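Local coordinates for pumilio homolog 23 (Arabidopsis thaliana, PDB 5WZJ), which binds an 18S rRNA sequence specifically through its Pumilio repeats and, as related proteins do, probably regulates mRNA stability and translation, at residues 79-84 and 125-130; 386-391 and 407-412. One frame throughout, in Å; residues are numbered along the deposited sequence.

Contact 1: residues 79-84 and 125-130; sequences QLCSFI and EEALHS
Cys81 and Ile84 of helix 77-87 meet Ala127 and Ser130 of helix 121-137 in a small, largely apolar contact between two helices that run nearly parallel. Over the short segments the axes lie 9.5 Å apart at 17°. Segment 79-84 falls within Pumilio 1, and the contact joins helix 77-87 to helix 121-137 inside the NOP9-like PUF repeat region. The backbones come closest where the residues are small, with 5.7 Å between Cys81 CA and Ala127 CA. The Ala127 methyl points at helix 77-87 and sits between two partners there, its CB lying 4.1 Å from Cys81 SG and 4.0 Å from Ile84 CG2. Ile84 presents CG2 because its chi1 of -67° sets CG1 beside the backbone N and leaves CG2 on the far side from that N, toward helix 121-137. The same CG2 reaches the oxygens beyond, 3.7 Å from Ala127 O and 3.8 Å from Ser130 OG. Those two oxygens are already joined: Ser130 OG donates to Ala127 O over 2.8 Å, 26° off the carbonyl plane. Leu111 of helix 100-112 also touches Ile84. With no hydrogen bond crossing between the segments, and the serine hydroxyl turned back onto its own helix, the contact rests on van der Waals fit, and its one hydroxyl is met without help from the facing helix.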
loop_
_atom_site.group_PDB
_atom_site.type_symbol
_atom_site.label_atom_id
_atom_site.label_comp_id
_atom_site.label_asym_id
_atom_site.label_seq_id
_atom_site.Cartn_x
_atom_site.Cartn_y
_atom_site.Cartn_z
ATOM N N GLN A 79 -2.187 35.915 5.635
ATOM C CA GLN A 79 -3.198 35.828 6.684
ATOM C C GLN A 79 -3.166 34.459 7.348
ATOM O O GLN A 79 -3.363 34.347 8.563
ATOM C CB GLN A 79 -4.587 36.129 6.108
ATOM C CG GLN A 79 -4.813 37.601 5.719
ATOM C CD GLN A 79 -3.808 38.114 4.677
ATOM O OE1 GLN A 79 -3.602 37.501 3.626
ATOM N NE2 GLN A 79 -3.162 39.232 4.988
ATOM N N LEU A 80 -2.918 33.413 6.558
ATOM C CA LEU A 80 -2.752 32.074 7.106
ATOM C C LEU A 80 -1.603 32.033 8.107
ATOM O O LEU A 80 -1.765 31.550 9.235
ATOM C CB LEU A 80 -2.508 31.078 5.973
ATOM C CG LEU A 80 -2.078 29.683 6.439
ATOM C CD1 LEU A 80 -3.195 28.975 7.220
ATOM C CD2 LEU A 80 -1.643 28.857 5.257
ATOM N N CYS A 81 -0.431 32.550 7.713
ATOM C CA CYS A 81 0.726 32.537 8.605
ATOM C C CYS A 81 0.480 33.362 9.853
ATOM O O CYS A 81 0.940 33.000 10.944
ATOM C CB CYS A 81 1.966 33.036 7.860
ATOM S SG CYS A 81 2.455 31.895 6.566
ATOM N N SER A 82 -0.243 34.473 9.721
ATOM C CA SER A 82 -0.589 35.264 10.895
ATOM C C SER A 82 -1.493 34.477 11.839
ATOM O O SER A 82 -1.337 34.552 13.064
ATOM C CB SER A 82 -1.256 36.571 10.464
ATOM O OG SER A 82 -0.413 37.304 9.594
ATOM N N PHE A 83 -2.439 33.710 11.291
ATOM C CA PHE A 83 -3.292 32.885 12.142
ATOM C C PHE A 83 -2.466 31.836 12.872
ATOM O O PHE A 83 -2.630 31.624 14.077
ATOM C CB PHE A 83 -4.393 32.199 11.335
ATOM C CG PHE A 83 -5.157 31.192 12.145
ATOM C CD1 PHE A 83 -6.215 31.598 12.940
ATOM C CD2 PHE A 83 -4.773 29.854 12.171
ATOM C CE1 PHE A 83 -6.899 30.690 13.715
ATOM C CE2 PHE A 83 -5.458 28.943 12.948
ATOM C CZ PHE A 83 -6.524 29.362 13.716
ATOM N N ILE A 84 -1.583 31.158 12.142
ATOM C CA ILE A 84 -0.728 30.141 12.743
ATOM C C ILE A 84 0.155 30.748 13.824
ATOM O O ILE A 84 0.303 30.185 14.918
ATOM C CB ILE A 84 0.108 29.455 11.650
ATOM C CG1 ILE A 84 -0.805 28.641 10.725
ATOM C CG2 ILE A 84 1.221 28.627 12.279
ATOM C CD1 ILE A 84 -0.077 28.003 9.521
ATOM N N GLU A 125 8.394 28.346 6.339
ATOM C CA GLU A 125 9.308 27.809 7.341
ATOM C C GLU A 125 9.091 28.461 8.697
ATOM O O GLU A 125 9.146 27.790 9.728
ATOM C CB GLU A 125 10.761 27.991 6.892
ATOM C CG GLU A 125 11.778 27.440 7.874
ATOM C CD GLU A 125 13.190 27.848 7.517
ATOM O OE1 GLU A 125 13.445 29.065 7.391
ATOM O OE2 GLU A 125 14.036 26.951 7.339
ATOM N N GLU A 126 8.845 29.772 8.720
ATOM C CA GLU A 126 8.607 30.450 9.990
ATOM C C GLU A 126 7.306 29.969 10.642
ATOM O O GLU A 126 7.246 29.801 11.867
ATOM C CB GLU A 126 8.582 31.964 9.762
ATOM C CG GLU A 126 8.206 32.802 10.970
ATOM C CD GLU A 126 8.169 34.311 10.646
ATOM O OE1 GLU A 126 7.669 34.692 9.558
ATOM O OE2 GLU A 126 8.649 35.111 11.480
ATOM N N ALA A 127 6.247 29.758 9.846
ATOM C CA ALA A 127 5.002 29.232 10.408
ATOM C C ALA A 127 5.209 27.829 10.970
ATOM O O ALA A 127 4.744 27.516 12.072
ATOM C CB ALA A 127 3.897 29.228 9.349
ATOM N N LEU A 128 5.925 26.975 10.233
ATOM C CA LEU A 128 6.242 25.648 10.750
ATOM C C LEU A 128 7.071 25.733 12.029
ATOM O O LEU A 128 6.840 24.977 12.980
ATOM C CB LEU A 128 6.971 24.830 9.690
ATOM C CG LEU A 128 6.138 24.534 8.446
ATOM C CD1 LEU A 128 7.010 23.931 7.376
ATOM C CD2 LEU A 128 4.989 23.582 8.784
ATOM N N HIS A 129 8.029 26.661 12.087
ATOM C CA HIS A 129 8.848 26.760 13.290
ATOM C C HIS A 129 7.999 27.071 14.518
ATOM O O HIS A 129 8.168 26.449 15.575
ATOM C CB HIS A 129 9.943 27.814 13.125
ATOM C CG HIS A 129 10.832 27.932 14.326
ATOM N ND1 HIS A 129 11.779 26.981 14.647
ATOM C CD2 HIS A 129 10.885 28.863 15.309
ATOM C CE1 HIS A 129 12.401 27.338 15.757
ATOM N NE2 HIS A 129 11.873 28.473 16.182
ATOM N N SER A 130 7.069 28.025 14.403
ATOM C CA SER A 130 6.266 28.376 15.572
ATOM C C SER A 130 5.454 27.173 16.054
ATOM O O SER A 130 5.316 26.953 17.264
ATOM C CB SER A 130 5.362 29.575 15.257
ATOM O OG SER A 130 4.453 29.264 14.222
#

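Contact 2: residues 386-391 and 407-412; sequences GAVCST and YYFGCR
Tyr408 and Phe409, consecutive on helix 405-410, bring two aromatic rings to Val388 and Ala387 at the C-terminal end of helix 377-388. The backbones stay well apart, Val388 CA and Phe409 CA being 8.7 Å from each other, so the rings span the gap. Their planes stand steeply to one another, at about 77°. The Tyr408 edge faces the Phe409 ring, with Tyr408 CD2 3.6 Å above the Phe409 plane and displaced toward the rim, while Phe409 CE2 lies in the plane of the Tyr408 ring. The first torsions contribute to the different directions of the rings: Tyr408 has CG trans to its backbone N (chi1 168°), whereas Phe409 has CG next to its own N (chi1 -83°). Val388 divides its branches between the two rings, CG1 being 4.4 Å from Tyr408 CE2 and CG2 4.3 Å from Phe409 CE2, where it meets the phenylalanine edge. The last carbonyls of the helix join in. Ala387 O lies near the Phe409 plane, 3.9 Å from CZ, and Val388 O approaches the Tyr408 ring obliquely, 3.3 Å from OH. Val388 O also accepts a hydrogen bond from Arg401 NH1, so a neighbouring cationic group satisfies this buried helix-end oxygen. Arg401 belongs to helix 398-403, which touches Tyr408 through that residue and Val388 through Ile398. From helix 351-356, Leu355 meets both Val388 and Phe409 and Phe351 meets Ala387, so helices 398-403 and 351-356 both contribute side chains to the contact, in an all-helical setting.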
loop_
_atom_site.group_PDB
_atom_site.type_symbol
_atom_site.label_atom_id
_atom_site.label_comp_id
_atom_site.label_asym_id
_atom_site.label_seq_id
_atom_site.Cartn_x
_atom_site.Cartn_y
_atom_site.Cartn_z
ATOM N N GLY A 386 4.510 -29.290 -2.483
ATOM C CA GLY A 386 4.372 -30.324 -1.475
ATOM C C GLY A 386 3.508 -29.902 -0.306
ATOM O O GLY A 386 2.861 -30.741 0.324
ATOM N N ALA A 387 3.467 -28.603 -0.010
ATOM C CA ALA A 387 2.594 -28.141 1.061
ATOM C C ALA A 387 1.126 -28.245 0.678
ATOM O O ALA A 387 0.268 -28.403 1.554
ATOM C CB ALA A 387 2.927 -26.695 1.430
ATOM N N VAL A 388 0.813 -28.150 -0.610
ATOM C CA VAL A 388 -0.580 -28.075 -1.043
ATOM C C VAL A 388 -1.036 -29.437 -1.549
ATOM O O VAL A 388 -2.217 -29.791 -1.439
ATOM C CB VAL A 388 -0.757 -26.987 -2.119
ATOM C CG1 VAL A 388 -2.175 -26.981 -2.658
ATOM C CG2 VAL A 388 -0.399 -25.612 -1.542
ATOM N N CYS A 389 -0.097 -30.210 -2.093
ATOM C CA CYS A 389 -0.373 -31.506 -2.713
ATOM C C CYS A 389 0.494 -32.564 -2.037
ATOM O O CYS A 389 1.661 -32.738 -2.398
ATOM C CB CYS A 389 -0.098 -31.449 -4.210
ATOM S SG CYS A 389 -1.034 -30.155 -5.044
ATOM N N SER A 390 -0.090 -33.287 -1.076
ATOM C CA SER A 390 0.679 -34.226 -0.262
ATOM C C SER A 390 1.014 -35.515 -1.005
ATOM O O SER A 390 2.062 -36.114 -0.744
ATOM C CB SER A 390 -0.085 -34.553 1.021
ATOM O OG SER A 390 -1.294 -35.223 0.709
ATOM N N THR A 391 0.146 -35.970 -1.904
ATOM C CA THR A 391 0.401 -37.167 -2.691
ATOM C C THR A 391 0.883 -36.790 -4.087
ATOM O O THR A 391 0.656 -35.676 -4.571
ATOM C CB THR A 391 -0.852 -38.040 -2.815
ATOM O OG1 THR A 391 -1.872 -37.313 -3.519
ATOM C CG2 THR A 391 -1.373 -38.466 -1.438
ATOM N N TYR A 407 -10.804 -22.099 0.324
ATOM C CA TYR A 407 -11.791 -23.171 0.192
ATOM C C TYR A 407 -11.139 -24.542 0.309
ATOM O O TYR A 407 -11.693 -25.447 0.945
ATOM C CB TYR A 407 -12.541 -23.062 -1.139
ATOM C CG TYR A 407 -13.481 -21.884 -1.218
ATOM C CD1 TYR A 407 -13.046 -20.654 -1.705
ATOM C CD2 TYR A 407 -14.809 -21.997 -0.817
ATOM C CE1 TYR A 407 -13.900 -19.570 -1.780
ATOM C CE2 TYR A 407 -15.674 -20.913 -0.885
ATOM C CZ TYR A 407 -15.215 -19.703 -1.365
ATOM O OH TYR A 407 -16.063 -18.616 -1.439
ATOM N N TYR A 408 -9.971 -24.726 -0.303
ATOM C CA TYR A 408 -9.330 -26.034 -0.228
ATOM C C TYR A 408 -8.868 -26.344 1.194
ATOM O O TYR A 408 -9.071 -27.456 1.689
ATOM C CB TYR A 408 -8.151 -26.129 -1.203
ATOM C CG TYR A 408 -7.315 -27.344 -0.923
ATOM C CD1 TYR A 408 -7.777 -28.612 -1.246
ATOM C CD2 TYR A 408 -6.085 -27.233 -0.280
ATOM C CE1 TYR A 408 -7.026 -29.745 -0.960
ATOM C CE2 TYR A 408 -5.323 -28.358 0.011
ATOM C CZ TYR A 408 -5.797 -29.610 -0.333
ATOM O OH TYR A 408 -5.039 -30.726 -0.038
ATOM N N PHE A 409 -8.221 -25.390 1.866
ATOM C CA PHE A 409 -7.739 -25.711 3.203
ATOM C C PHE A 409 -8.860 -25.711 4.233
ATOM O O PHE A 409 -8.709 -26.323 5.293
ATOM C CB PHE A 409 -6.615 -24.760 3.618
ATOM C CG PHE A 409 -5.263 -25.170 3.092
ATOM C CD1 PHE A 409 -4.506 -26.119 3.761
ATOM C CD2 PHE A 409 -4.759 -24.624 1.917
ATOM C CE1 PHE A 409 -3.269 -26.515 3.273
ATOM C CE2 PHE A 409 -3.517 -25.011 1.430
ATOM C CZ PHE A 409 -2.777 -25.964 2.106
ATOM N N GLY A 410 -9.987 -25.080 3.937
ATOM C CA GLY A 410 -11.105 -25.120 4.848
ATOM C C GLY A 410 -12.134 -26.201 4.598
ATOM O O GLY A 410 -13.139 -26.247 5.314
ATOM N N CYS A 411 -11.931 -27.080 3.619
ATOM C CA CYS A 411 -13.018 -27.967 3.229
ATOM C C CYS A 411 -13.096 -29.183 4.147
ATOM O O CYS A 411 -12.156 -29.508 4.880
ATOM C CB CYS A 411 -12.861 -28.428 1.781
ATOM S SG CYS A 411 -11.611 -29.700 1.550
ATOM N N ARG A 412 -14.245 -29.866 4.080
ATOM C CA ARG A 412 -14.488 -31.032 4.928
ATOM C C ARG A 412 -13.526 -32.167 4.600
ATOM O O ARG A 412 -12.876 -32.722 5.492
ATOM C CB ARG A 412 -15.938 -31.499 4.774
#

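In the fold
Contact 1 closes before contact 2 opens along the chain, and the two lie on opposite sides of its centre, with 61 Å between their own centres and about 48 Å between nearest atoms. No helix is common to both: contact 1 uses helices 77-87 and 121-137, contact 2 helices 377-388 and 405-410. All four segments nevertheless fall within one NOP9-like PUF repeat domain, in a chain without strands. The nearest atoms of each contact are about 12 Å and 10 Å from the bound RNA, so neither contact touches the RNA; each joins helices at a well-separated place along the curved superhelix.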